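Local coordinates for thioesterase (Pseudomonas aeruginosa, PDB 2O5U), which probably hydrolyses fatty acyl-CoA thioesters, as a putative thioesterase with the hot-dog fold of the 4-hydroxybenzoyl-CoA thioesterase family, at residues A[8-13]-A[102-107]; A[46-51]-A[137-142]; A[71-76]-A[111-116]; A[95-100]-A[119-124]. One frame throughout, in Å; residues are numbered along the deposited sequence.

Contact 1. Residues A[8-13]-A[102-107]; sequences PLREQY and ALFLEG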
loop_
_atom_site.group_PDB
_atom_site.type_symbol
_atom_site.label_atom_id
_atom_site.label_comp_id
_atom_site.label_asym_id
_atom_site.label_seq_id
_atom_site.Cartn_x
_atom_site.Cartn_y
_atom_site.Cartn_z
ATOM N N PRO A 8 23.838 -12.518 -2.815
ATOM C CA PRO A 8 23.660 -13.769 -2.097
ATOM C C PRO A 8 22.954 -14.803 -2.964
ATOM O O PRO A 8 22.226 -14.456 -3.928
ATOM C CB PRO A 8 22.752 -13.377 -0.929
ATOM C CG PRO A 8 22.659 -11.909 -0.980
ATOM C CD PRO A 8 22.939 -11.474 -2.311
ATOM N N LEU A 9 23.199 -16.058 -2.636
ATOM C CA LEU A 9 22.632 -17.206 -3.337
ATOM C C LEU A 9 21.592 -17.931 -2.455
ATOM O O LEU A 9 21.654 -17.855 -1.228
ATOM C CB LEU A 9 23.755 -18.191 -3.701
ATOM C CG LEU A 9 24.968 -17.628 -4.462
ATOM C CD1 LEU A 9 26.172 -18.517 -4.275
ATOM C CD2 LEU A 9 24.617 -17.458 -5.893
ATOM N N ARG A 10 20.677 -18.645 -3.113
ATOM C CA ARG A 10 19.579 -19.386 -2.477
ATOM C C ARG A 10 20.015 -20.265 -1.325
ATOM O O ARG A 10 19.318 -20.345 -0.312
ATOM C CB ARG A 10 18.978 -20.343 -3.491
ATOM C CG ARG A 10 17.908 -19.846 -4.325
ATOM C CD ARG A 10 17.385 -21.058 -5.034
ATOM N NE ARG A 10 16.299 -21.622 -4.247
ATOM C CZ ARG A 10 15.055 -21.165 -4.305
ATOM N NH1 ARG A 10 14.770 -20.154 -5.130
ATOM N NH2 ARG A 10 14.107 -21.733 -3.566
ATOM N N GLU A 11 21.153 -20.943 -1.495
ATOM C CA GLU A 11 21.616 -21.928 -0.499
ATOM C C GLU A 11 22.072 -21.277 0.797
ATOM O O GLU A 11 22.160 -21.939 1.792
ATOM C CB GLU A 11 22.680 -22.888 -1.062
ATOM C CG GLU A 11 23.809 -22.219 -1.750
ATOM C CD GLU A 11 23.691 -22.190 -3.291
ATOM O OE1 GLU A 11 22.614 -22.006 -3.879
ATOM O OE2 GLU A 11 24.750 -22.351 -3.927
ATOM N N GLN A 12 22.290 -19.962 0.789
ATOM C CA GLN A 12 22.599 -19.215 2.021
ATOM C C GLN A 12 21.365 -18.991 2.970
ATOM O O GLN A 12 21.534 -18.485 4.088
ATOM C CB GLN A 12 23.235 -17.839 1.677
ATOM C CG GLN A 12 24.581 -17.853 0.941
ATOM C CD GLN A 12 24.977 -16.450 0.400
ATOM O OE1 GLN A 12 25.336 -16.290 -0.775
ATOM N NE2 GLN A 12 24.922 -15.441 1.266
ATOM N N TYR A 13 20.159 -19.363 2.538
ATOM C CA TYR A 13 18.885 -19.157 3.285
ATOM C C TYR A 13 18.278 -20.497 3.641
ATOM O O TYR A 13 18.461 -21.468 2.894
ATOM C CB TYR A 13 17.898 -18.312 2.443
ATOM C CG TYR A 13 18.536 -16.948 2.187
ATOM C CD1 TYR A 13 19.363 -16.746 1.096
ATOM C CD2 TYR A 13 18.406 -15.922 3.110
ATOM C CE1 TYR A 13 20.009 -15.505 0.899
ATOM C CE2 TYR A 13 19.048 -14.681 2.950
ATOM C CZ TYR A 13 19.857 -14.488 1.855
ATOM O OH TYR A 13 20.469 -13.271 1.702
ATOM N N ALA A 102 16.126 -12.608 1.363
ATOM C CA ALA A 102 16.408 -12.295 -0.035
ATOM C C ALA A 102 15.158 -12.679 -0.844
ATOM O O ALA A 102 14.439 -13.624 -0.486
ATOM C CB ALA A 102 17.701 -13.019 -0.522
ATOM N N LEU A 103 14.875 -11.931 -1.914
ATOM C CA LEU A 103 13.825 -12.246 -2.843
ATOM C C LEU A 103 14.485 -12.928 -4.036
ATOM O O LEU A 103 15.527 -12.461 -4.525
ATOM C CB LEU A 103 13.081 -10.991 -3.319
ATOM C CG LEU A 103 11.937 -11.192 -4.335
ATOM C CD1 LEU A 103 10.837 -10.138 -4.154
ATOM C CD2 LEU A 103 12.425 -11.235 -5.778
ATOM N N PHE A 104 13.832 -13.974 -4.510
ATOM C CA PHE A 104 14.206 -14.753 -5.690
ATOM C C PHE A 104 13.041 -14.895 -6.639
ATOM O O PHE A 104 11.905 -15.050 -6.205
ATOM C CB PHE A 104 14.620 -16.184 -5.281
ATOM C CG PHE A 104 15.770 -16.226 -4.292
ATOM C CD1 PHE A 104 15.529 -16.259 -2.919
ATOM C CD2 PHE A 104 17.101 -16.217 -4.762
ATOM C CE1 PHE A 104 16.634 -16.289 -2.003
ATOM C CE2 PHE A 104 18.199 -16.210 -3.860
ATOM C CZ PHE A 104 17.957 -16.241 -2.487
ATOM N N LEU A 105 13.293 -15.002 -7.940
ATOM C CA LEU A 105 12.183 -15.460 -8.804
ATOM C C LEU A 105 11.929 -16.913 -8.452
ATOM O O LEU A 105 12.879 -17.627 -8.132
ATOM C CB LEU A 105 12.535 -15.338 -10.295
ATOM C CG LEU A 105 12.366 -13.954 -10.929
ATOM C CD1 LEU A 105 12.688 -14.016 -12.431
ATOM C CD2 LEU A 105 10.919 -13.419 -10.685
ATOM N N GLU A 106 10.675 -17.362 -8.459
ATOM C CA GLU A 106 10.461 -18.779 -8.206
ATOM C C GLU A 106 11.023 -19.486 -9.433
ATOM O O GLU A 106 10.777 -19.091 -10.601
ATOM C CB GLU A 106 8.988 -19.155 -7.932
ATOM C CG GLU A 106 8.098 -19.118 -9.185
ATOM C CD GLU A 106 6.962 -20.129 -9.168
ATOM O OE1 GLU A 106 6.409 -20.403 -8.076
ATOM O OE2 GLU A 106 6.643 -20.649 -10.261
ATOM N N GLY A 107 11.834 -20.487 -9.164
ATOM C CA GLY A 107 12.619 -21.115 -10.207
ATOM C C GLY A 107 13.871 -20.297 -10.489
ATOM O O GLY A 107 14.129 -19.937 -11.652
#
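Arg10 and Phe104 face each other with their CA atoms 7.8 Å apart, too distant for backbone pairing, so the short 3-10 turn in residues 8-13 meets the end of strand 96-105 mainly through the Phe104 and Tyr13 rings and the Arg10 chain, without a hydrogen bond from one segment to the other. The Phe104 ring is the centre of the contact. Over one of its faces lies the aliphatic part of Arg10: CG of Arg10 makes a CH-pi contact 3.9 Å from the centroid of the Phe104 ring, displaced toward the rim, while Arg10 CA packs 3.5 Å from Phe104 CZ. The arginine chain then bends at its third torsion (chi3 92°), and NH1 of Arg10 comes 4.0 Å from CB of Phe104. With the guanidinium plane turned 49° from the ring and its carbon distant, any cation-pi attraction to Phe104 is weak at most. The charge is met instead by Glu84, in a salt bridge to NH1, which also bonds Gln108 O. At its outer end Phe104 turns an edge toward the face of Tyr13, an offset edge-to-face pair with centroids 5.9 Å apart and planes at 70°. Tyr13 in turn rests on the strand, its CZ 3.5 Å from CB of Ala102. Pro8 and Tyr13 also touch Ala114 on the next strand. Leu103, lying between Ala102 and Phe104 in the sequence, meets Tyr37 and Phe40 of helix 34-53. The N-terminal segment therefore covers the sheet face turned away from the central helix, an arrangement that fits the hot-dog fold, in which the sheet curls round that helix.

Contact 2. Residues A[46-51]-A[137-142]; sequences NTYLIE and RDALAA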
loop_
_atom_site.group_PDB
_atom_site.type_symbol
_atom_site.label_atom_id
_atom_site.label_comp_id
_atom_site.label_asym_id
_atom_site.label_seq_id
_atom_site.Cartn_x
_atom_site.Cartn_y
_atom_site.Cartn_z
ATOM N N ASN A 46 6.842 -12.823 9.610
ATOM C CA ASN A 46 5.673 -13.070 10.509
ATOM C C ASN A 46 4.840 -14.304 10.197
ATOM O O ASN A 46 4.281 -14.950 11.107
ATOM C CB ASN A 46 4.861 -11.791 10.613
ATOM C CG ASN A 46 5.553 -10.780 11.455
ATOM O OD1 ASN A 46 5.649 -10.950 12.677
ATOM N ND2 ASN A 46 6.010 -9.699 10.841
ATOM N N THR A 47 4.782 -14.651 8.917
ATOM C CA THR A 47 4.160 -15.911 8.491
ATOM C C THR A 47 4.797 -17.103 9.234
ATOM O O THR A 47 4.089 -17.912 9.863
ATOM C CB THR A 47 4.224 -16.059 6.940
ATOM O OG1 THR A 47 3.541 -14.945 6.335
ATOM C CG2 THR A 47 3.561 -17.385 6.473
ATOM N N TYR A 48 6.128 -17.150 9.197
ATOM C CA TYR A 48 6.910 -18.134 9.935
ATOM C C TYR A 48 6.651 -18.131 11.470
ATOM O O TYR A 48 6.334 -19.192 12.037
ATOM C CB TYR A 48 8.384 -17.954 9.656
ATOM C CG TYR A 48 9.204 -19.061 10.260
ATOM C CD1 TYR A 48 9.342 -20.293 9.607
ATOM C CD2 TYR A 48 9.848 -18.865 11.490
ATOM C CE1 TYR A 48 10.099 -21.321 10.183
ATOM C CE2 TYR A 48 10.590 -19.860 12.077
ATOM C CZ TYR A 48 10.724 -21.087 11.419
ATOM O OH TYR A 48 11.482 -22.054 12.068
ATOM N N LEU A 49 6.743 -16.966 12.115
ATOM C CA LEU A 49 6.592 -16.842 13.588
ATOM C C LEU A 49 5.235 -17.327 14.050
ATOM O O LEU A 49 5.123 -18.030 15.095
ATOM C CB LEU A 49 6.802 -15.395 14.064
ATOM C CG LEU A 49 8.107 -14.613 13.844
ATOM C CD1 LEU A 49 7.991 -13.184 14.337
ATOM C CD2 LEU A 49 9.284 -15.287 14.453
ATOM N N ILE A 50 4.197 -16.984 13.275
ATOM C CA ILE A 50 2.848 -17.451 13.568
ATOM C C ILE A 50 2.707 -18.956 13.327
ATOM O O ILE A 50 2.291 -19.708 14.234
ATOM C CB ILE A 50 1.744 -16.655 12.748
ATOM C CG1 ILE A 50 1.708 -15.160 13.161
ATOM C CG2 ILE A 50 0.342 -17.372 12.901
ATOM C CD1 ILE A 50 0.988 -14.194 12.138
ATOM N N GLU A 51 2.997 -19.398 12.105
ATOM C CA GLU A 51 2.785 -20.809 11.753
ATOM C C GLU A 51 3.704 -21.769 12.483
ATOM O O GLU A 51 3.264 -22.885 12.867
ATOM C CB GLU A 51 2.927 -21.032 10.236
ATOM C CG GLU A 51 1.871 -20.259 9.427
ATOM C CD GLU A 51 1.936 -20.539 7.932
ATOM O OE1 GLU A 51 3.018 -21.008 7.503
ATOM O OE2 GLU A 51 0.905 -20.300 7.233
ATOM N N ARG A 137 11.414 -18.574 20.239
ATOM C CA ARG A 137 12.873 -18.852 20.234
ATOM C C ARG A 137 13.220 -20.177 19.498
ATOM O O ARG A 137 14.149 -20.233 18.664
ATOM C CB ARG A 137 13.427 -18.909 21.675
ATOM C CG ARG A 137 14.958 -18.996 21.743
ATOM C CD ARG A 137 15.496 -18.985 23.182
ATOM N NE ARG A 137 14.963 -17.822 23.903
ATOM C CZ ARG A 137 15.398 -16.574 23.775
ATOM N NH1 ARG A 137 16.420 -16.303 22.978
ATOM N NH2 ARG A 137 14.794 -15.594 24.440
ATOM N N ASP A 138 12.496 -21.235 19.843
ATOM C CA ASP A 138 12.734 -22.585 19.282
ATOM C C ASP A 138 12.607 -22.555 17.770
ATOM O O ASP A 138 13.435 -23.084 17.073
ATOM C CB ASP A 138 11.715 -23.588 19.837
ATOM C CG ASP A 138 12.029 -24.017 21.258
ATOM O OD1 ASP A 138 13.164 -23.738 21.739
ATOM O OD2 ASP A 138 11.133 -24.629 21.864
ATOM N N ALA A 139 11.571 -21.897 17.279
ATOM C CA ALA A 139 11.338 -21.726 15.833
ATOM C C ALA A 139 12.420 -20.891 15.158
ATOM O O ALA A 139 12.866 -21.199 14.014
ATOM C CB ALA A 139 9.961 -21.120 15.607
ATOM N N LEU A 140 12.831 -19.814 15.828
ATOM C CA LEU A 140 13.890 -18.945 15.289
ATOM C C LEU A 140 15.243 -19.678 15.273
ATOM O O LEU A 140 16.049 -19.503 14.354
ATOM C CB LEU A 140 14.030 -17.678 16.129
ATOM C CG LEU A 140 12.842 -16.718 16.091
ATOM C CD1 LEU A 140 12.994 -15.663 17.192
ATOM C CD2 LEU A 140 12.841 -16.126 14.645
ATOM N N ALA A 141 15.511 -20.463 16.307
ATOM C CA ALA A 141 16.720 -21.225 16.376
ATOM C C ALA A 141 16.847 -22.196 15.181
ATOM O O ALA A 141 17.931 -22.383 14.671
ATOM C CB ALA A 141 16.840 -21.989 17.756
ATOM N N ALA A 142 15.745 -22.771 14.734
ATOM C CA ALA A 142 15.782 -23.612 13.552
ATOM C C ALA A 142 16.159 -22.870 12.233
ATOM O O ALA A 142 16.395 -23.522 11.211
ATOM C CB ALA A 142 14.479 -24.365 13.402
#
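The long central helix of the hot-dog fold, residues 34-53, meets the short C-terminal helix 134-141 here, through Tyr48 and Leu49 on one side and Ala139 and Leu140 on the other. The two short helical segments pass at 9.8 Å between axes, with 128° between their N-to-C directions, and their backbones come nearest at Leu49 and Ala139, whose CA atoms are 7.2 Å apart. That gap is bridged by Tyr48. Its CG stands anti to the backbone N (chi1 -173°), which extends the ring across to the other helix, where the OH of Tyr48 donates a short hydrogen bond of 2.5 Å to the backbone O of Ala139. The donor is tilted 31° from the carbonyl plane. The ring meets this peptide edge-on: Ala139 O lies near its plane, 3.3 Å from CE2 of Tyr48, and the CB of Ala139 packs 3.8 Å from the same CE2. Ala142 CB adds a looser touch to the hydroxyl. Beside this polar link runs an apolar one, in which one methyl of each leucine meets the other, Leu49 CD2 to Leu140 CD2 at 3.7 Å. His15 makes an edge-to-face pair with the Tyr48 ring. Elsewhere on the helix, Asn46, Thr47 and Ile50 pack on Trp23 and Phe79 of the second subunit. Chemically, the contact gives a mostly hydrophobic helix interface one directional bond: the tyrosine hydroxyl, at the end of a buried ring, has a main-chain carbonyl as its acceptor, which satisfies the hydroxyl and probably restricts sliding of the two helices past each other.

Contact 3. Residues A[71-76]-A[111-116]; sequences CDYFAP and ACAAGR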
loop_
_atom_site.group_PDB
_atom_site.type_symbol
_atom_site.label_atom_id
_atom_site.label_comp_id
_atom_site.label_asym_id
_atom_site.label_seq_id
_atom_site.Cartn_x
_atom_site.Cartn_y
_atom_site.Cartn_z
ATOM N N CYS A 71 17.940 -2.823 2.816
ATOM C CA CYS A 71 17.823 -3.681 1.636
ATOM C C CYS A 71 18.773 -3.198 0.546
ATOM O O CYS A 71 18.988 -1.996 0.399
ATOM C CB CYS A 71 16.385 -3.622 1.057
ATOM S SG CYS A 71 15.977 -4.936 -0.136
ATOM N N ASP A 72 19.326 -4.142 -0.206
ATOM C CA ASP A 72 20.064 -3.845 -1.453
ATOM C C ASP A 72 19.282 -4.447 -2.577
ATOM O O ASP A 72 18.807 -5.572 -2.478
ATOM C CB ASP A 72 21.481 -4.459 -1.422
ATOM C CG ASP A 72 22.331 -3.883 -0.289
ATOM O OD1 ASP A 72 22.614 -2.672 -0.294
ATOM O OD2 ASP A 72 22.673 -4.650 0.633
ATOM N N TYR A 73 19.145 -3.715 -3.661
ATOM C CA TYR A 73 18.362 -4.164 -4.818
ATOM C C TYR A 73 19.302 -4.426 -5.989
ATOM O O TYR A 73 19.975 -3.488 -6.451
ATOM C CB TYR A 73 17.382 -3.070 -5.186
ATOM C CG TYR A 73 16.479 -2.654 -4.031
ATOM C CD1 TYR A 73 16.867 -1.675 -3.116
ATOM C CD2 TYR A 73 15.239 -3.277 -3.858
ATOM C CE1 TYR A 73 16.022 -1.313 -1.997
ATOM C CE2 TYR A 73 14.382 -2.907 -2.802
ATOM C CZ TYR A 73 14.782 -1.951 -1.885
ATOM O OH TYR A 73 13.888 -1.637 -0.890
ATOM N N PHE A 74 19.352 -5.683 -6.447
ATOM C CA PHE A 74 20.367 -6.112 -7.460
ATOM C C PHE A 74 19.791 -6.128 -8.855
ATOM O O PHE A 74 20.468 -5.752 -9.804
ATOM C CB PHE A 74 20.947 -7.498 -7.117
ATOM C CG PHE A 74 21.508 -7.595 -5.723
ATOM C CD1 PHE A 74 20.871 -8.353 -4.755
ATOM C CD2 PHE A 74 22.660 -6.905 -5.375
ATOM C CE1 PHE A 74 21.394 -8.410 -3.419
ATOM C CE2 PHE A 74 23.190 -6.987 -4.058
ATOM C CZ PHE A 74 22.529 -7.722 -3.076
ATOM N N ALA A 75 18.520 -6.503 -8.972
ATOM C CA ALA A 75 17.839 -6.537 -10.246
ATOM C C ALA A 75 16.324 -6.503 -10.075
ATOM O O ALA A 75 15.818 -7.151 -9.163
ATOM C CB ALA A 75 18.243 -7.835 -11.029
ATOM N N PRO A 76 15.586 -5.874 -11.000
ATOM C CA PRO A 76 14.113 -5.761 -10.811
ATOM C C PRO A 76 13.306 -7.051 -11.004
ATOM O O PRO A 76 13.732 -7.977 -11.707
ATOM C CB PRO A 76 13.706 -4.689 -11.837
ATOM C CG PRO A 76 14.719 -4.684 -12.873
ATOM C CD PRO A 76 16.047 -5.131 -12.192
ATOM N N ALA A 111 19.812 -13.854 -6.085
ATOM C CA ALA A 111 18.893 -12.919 -5.456
ATOM C C ALA A 111 18.668 -11.678 -6.309
ATOM O O ALA A 111 19.627 -11.087 -6.836
ATOM C CB ALA A 111 19.329 -12.564 -4.014
ATOM N N CYS A 112 17.384 -11.304 -6.494
ATOM C CA CYS A 112 17.001 -9.999 -7.045
ATOM C C CYS A 112 17.238 -8.852 -5.992
ATOM O O CYS A 112 17.588 -7.716 -6.354
ATOM C CB CYS A 112 15.523 -10.039 -7.442
ATOM S SG CYS A 112 15.199 -11.517 -8.403
ATOM N N ALA A 113 17.079 -9.183 -4.710
ATOM C CA ALA A 113 17.316 -8.220 -3.641
ATOM C C ALA A 113 17.661 -8.971 -2.374
ATOM O O ALA A 113 17.283 -10.130 -2.250
ATOM C CB ALA A 113 16.006 -7.338 -3.384
ATOM N N ALA A 114 18.303 -8.299 -1.434
ATOM C CA ALA A 114 18.617 -8.886 -0.127
ATOM C C ALA A 114 18.750 -7.776 0.908
ATOM O O ALA A 114 19.302 -6.691 0.619
ATOM C CB ALA A 114 19.932 -9.685 -0.166
ATOM N N GLY A 115 18.311 -8.090 2.134
ATOM C CA GLY A 115 18.326 -7.145 3.198
ATOM C C GLY A 115 18.177 -7.813 4.538
ATOM O O GLY A 115 18.293 -9.059 4.683
ATOM N N ARG A 116 17.940 -6.983 5.535
ATOM C CA ARG A 116 17.904 -7.505 6.917
ATOM C C ARG A 116 16.940 -6.694 7.720
ATOM O O ARG A 116 16.600 -5.587 7.336
ATOM C CB ARG A 116 19.299 -7.469 7.585
ATOM C CG ARG A 116 20.038 -6.155 7.543
ATOM C CD ARG A 116 21.529 -6.378 7.903
HETATM O O HOH W 1 22.749 -7.096 0.516
#
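Phe74 and Tyr73 bring the two flat groups. The Phe74 ring has the carbonyl oxygen of Asp72 over one face, offset toward the rim, and Ala114 at its edge, with CE1 of Phe74 3.8 Å from CB of Ala114. Over one face of the Tyr73 ring lies SG of Cys71, again toward the rim, while CD2 of Tyr73 approaches CB of Ala113 obliquely at 4.2 Å; the hydroxyl of Tyr73 bonds Asn34 O. Strands 62-73 and 113-123 run antiparallel between them, the Tyr73 ring lying on the face of Cys71 and Ala113 and the Phe74 ring reaching Ala114 on the other. Asp72 and Ala114 form a hydrogen-bonded pair, with Asp72 N to Ala114 O at 2.7 Å and Ala114 N to Asp72 O at 3.0 Å. Strand 62-73 is an outermost strand of this chain's hot-dog sheet, yet Cys71 and Asp72 pair antiparallel with a strand of the third subunit, so the sheet continues across the interface. Past Tyr73 the pairing ends in a classic beta bulge: Phe74 and Ala75 both lie opposite Cys112, whose O accepts from Phe74 N at 2.7 Å and from Ala75 N at 3.0 Å. The second donor lies in the carbonyl plane on a lone pair, the first is tilted 25° from that plane. At the other end Gly115 has no side chain, and its CA sits only 3.8 Å from the CA of Cys71. SG of Cys71, anti to the backbone N (chi1 -165°), comes 4.0 Å from CB of Ala113, on the face that Tyr38 and Phe41 of the central helix cover.

Contact 4. Residues A[95-100]-A[119-124]; sequences SSVQYE and HVFVER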
loop_
_atom_site.group_PDB
_atom_site.type_symbol
_atom_site.label_atom_id
_atom_site.label_comp_id
_atom_site.label_asym_id
_atom_site.label_seq_id
_atom_site.Cartn_x
_atom_site.Cartn_y
_atom_site.Cartn_z
ATOM N N SER A 95 16.261 -10.799 23.808
ATOM C CA SER A 95 15.060 -10.041 23.417
ATOM C C SER A 95 15.018 -9.601 21.950
ATOM O O SER A 95 13.986 -9.119 21.491
ATOM C CB SER A 95 14.823 -8.847 24.328
ATOM O OG SER A 95 15.887 -7.913 24.281
ATOM N N SER A 96 16.114 -9.807 21.215
ATOM C CA SER A 96 16.162 -9.326 19.871
ATOM C C SER A 96 16.679 -10.421 18.921
ATOM O O SER A 96 17.374 -11.360 19.318
ATOM C CB SER A 96 17.039 -8.071 19.816
ATOM O OG SER A 96 18.398 -8.439 19.991
ATOM N N VAL A 97 16.373 -10.251 17.647
ATOM C CA VAL A 97 16.670 -11.229 16.622
ATOM C C VAL A 97 16.909 -10.440 15.314
ATOM O O VAL A 97 16.165 -9.514 14.961
ATOM C CB VAL A 97 15.551 -12.370 16.520
ATOM C CG1 VAL A 97 14.194 -11.830 16.202
ATOM C CG2 VAL A 97 15.937 -13.509 15.504
ATOM N N GLN A 98 18.009 -10.785 14.642
ATOM C CA GLN A 98 18.307 -10.191 13.317
ATOM C C GLN A 98 18.030 -11.247 12.243
ATOM O O GLN A 98 18.653 -12.312 12.238
ATOM C CB GLN A 98 19.762 -9.737 13.218
ATOM C CG GLN A 98 20.109 -8.909 11.874
ATOM C CD GLN A 98 21.454 -9.290 11.208
ATOM O OE1 GLN A 98 22.322 -9.887 11.823
ATOM N NE2 GLN A 98 21.612 -8.932 9.912
ATOM N N TYR A 99 17.117 -10.919 11.310
ATOM C CA TYR A 99 16.816 -11.747 10.133
ATOM C C TYR A 99 17.644 -11.297 8.916
ATOM O O TYR A 99 17.915 -10.095 8.742
ATOM C CB TYR A 99 15.338 -11.639 9.773
ATOM C CG TYR A 99 14.372 -11.758 10.924
ATOM C CD1 TYR A 99 13.860 -10.633 11.584
ATOM C CD2 TYR A 99 14.012 -13.000 11.393
ATOM C CE1 TYR A 99 12.935 -10.801 12.673
ATOM C CE2 TYR A 99 13.142 -13.170 12.440
ATOM C CZ TYR A 99 12.610 -12.079 13.070
ATOM O OH TYR A 99 11.732 -12.279 14.093
ATOM N N GLU A 100 18.101 -12.273 8.130
ATOM C CA GLU A 100 18.505 -12.036 6.722
ATOM C C GLU A 100 17.455 -12.580 5.747
ATOM O O GLU A 100 17.065 -13.709 5.869
ATOM C CB GLU A 100 19.792 -12.757 6.463
ATOM C CG GLU A 100 20.959 -12.319 7.328
ATOM C CD GLU A 100 21.605 -11.019 6.839
ATOM O OE1 GLU A 100 21.413 -10.588 5.658
ATOM O OE2 GLU A 100 22.340 -10.459 7.636
ATOM N N HIS A 119 14.003 -7.417 14.885
ATOM C CA HIS A 119 12.956 -7.379 15.890
ATOM C C HIS A 119 13.557 -7.233 17.288
ATOM O O HIS A 119 14.558 -7.923 17.633
ATOM C CB HIS A 119 12.115 -8.679 15.883
ATOM C CG HIS A 119 10.913 -8.648 14.983
ATOM N ND1 HIS A 119 10.318 -9.802 14.508
ATOM C CD2 HIS A 119 10.152 -7.616 14.531
ATOM C CE1 HIS A 119 9.264 -9.480 13.773
ATOM N NE2 HIS A 119 9.143 -8.161 13.772
ATOM N N VAL A 120 12.914 -6.379 18.088
ATOM C CA VAL A 120 13.022 -6.450 19.576
ATOM C C VAL A 120 11.615 -6.756 20.082
ATOM O O VAL A 120 10.619 -6.163 19.631
ATOM C CB VAL A 120 13.502 -5.117 20.239
ATOM C CG1 VAL A 120 13.554 -5.273 21.786
ATOM C CG2 VAL A 120 14.899 -4.715 19.730
ATOM N N PHE A 121 11.539 -7.673 21.030
ATOM C CA PHE A 121 10.305 -8.139 21.562
ATOM C C PHE A 121 9.967 -7.365 22.854
ATOM O O PHE A 121 10.808 -7.198 23.753
ATOM C CB PHE A 121 10.293 -9.680 21.693
ATOM C CG PHE A 121 10.094 -10.360 20.372
ATOM C CD1 PHE A 121 11.198 -10.663 19.550
ATOM C CD2 PHE A 121 8.803 -10.541 19.862
ATOM C CE1 PHE A 121 11.019 -11.254 18.264
ATOM C CE2 PHE A 121 8.611 -11.121 18.576
ATOM C CZ PHE A 121 9.726 -11.472 17.772
ATOM N N VAL A 122 8.740 -6.880 22.903
ATOM C CA VAL A 122 8.349 -6.045 24.000
ATOM C C VAL A 122 6.988 -6.430 24.531
ATOM O O VAL A 122 6.148 -7.007 23.797
ATOM C CB VAL A 122 8.304 -4.501 23.613
ATOM C CG1 VAL A 122 9.677 -3.947 23.252
ATOM C CG2 VAL A 122 7.250 -4.197 22.586
ATOM N N GLU A 123 6.751 -6.057 25.806
ATOM C CA GLU A 123 5.415 -6.189 26.370
ATOM C C GLU A 123 4.399 -5.306 25.587
ATOM O O GLU A 123 4.635 -4.101 25.356
ATOM C CB GLU A 123 5.435 -5.895 27.886
ATOM C CG GLU A 123 4.153 -6.311 28.618
ATOM C CD GLU A 123 3.100 -5.199 28.638
ATOM O OE1 GLU A 123 3.383 -4.148 29.253
ATOM O OE2 GLU A 123 1.992 -5.372 28.060
ATOM N N ARG A 124 3.295 -5.913 25.155
ATOM C CA ARG A 124 2.312 -5.253 24.266
ATOM C C ARG A 124 1.913 -3.820 24.691
ATOM O O ARG A 124 2.032 -2.885 23.897
ATOM C CB ARG A 124 1.105 -6.200 24.040
ATOM C CG ARG A 124 0.005 -5.719 23.050
ATOM C CD ARG A 124 -0.852 -6.884 22.482
ATOM N NE ARG A 124 -1.547 -6.481 21.233
ATOM C CZ ARG A 124 -1.851 -7.329 20.254
ATOM N NH1 ARG A 124 -1.485 -8.615 20.380
ATOM N NH2 ARG A 124 -2.483 -6.895 19.141
#
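His119 lies on the same sheet face as Val97 and Tyr99, and each step out along its side chain finds one of them. Its CB packs 3.8 Å from CG1 of Val97, the two side chains lying side by side. The ring begins at CG, 3.7 Å from CE1 of Tyr99. Next, ND1 of His119 shares a hydrogen bond of 2.9 Å with OH of Tyr99, which lies near the imidazole plane; the two rings stand almost at right angles, their planes 86° apart. Beyond it, CE1 of His119 is still 3.7 Å from that hydroxyl. The backbone below is regular antiparallel sheet: Val97 and His119 exchange two hydrogen bonds, and Phe121 N bonds Ser95 O. Phe121 presents its ring edge to Val97, with CE1 3.8 Å from CG1 of Val97. On the other face, CB of Ser96 meets CG2 of Val120, and Ser96 OG bonds Arg91. Both Tyr99 and His119 pack against Val45 and Leu49 of helix 34-53, while Phe117, nearby on strand 113-123, meets His119 edge-to-face. Strand 62-73 flanks this hairpin on one side and strand 83-92 on the other.

How the contacts relate
From the N terminus the chain first opens contact 1 with residues 8-13, then contact 2 at 46-51 on the central helix, contact 3 at 71-76 and contact 4 at 95-100. Closure begins with 102-107, which ends contact 1, followed by 111-116 for contact 3, 119-124 for contact 4 and 137-142 for contact 2. Contact 1 thus crosses the other three, contacts 3 and 4 cross each other, and both nest within the loop of contact 2. Contacts 1 and 3 adjoin through Leu103 with Cys112 and Ala113, whereas contacts 2 and 4 meet where Leu49 and Leu140 reach Tyr99. Together they tie N-terminal segment, sheet and both helices into one fold.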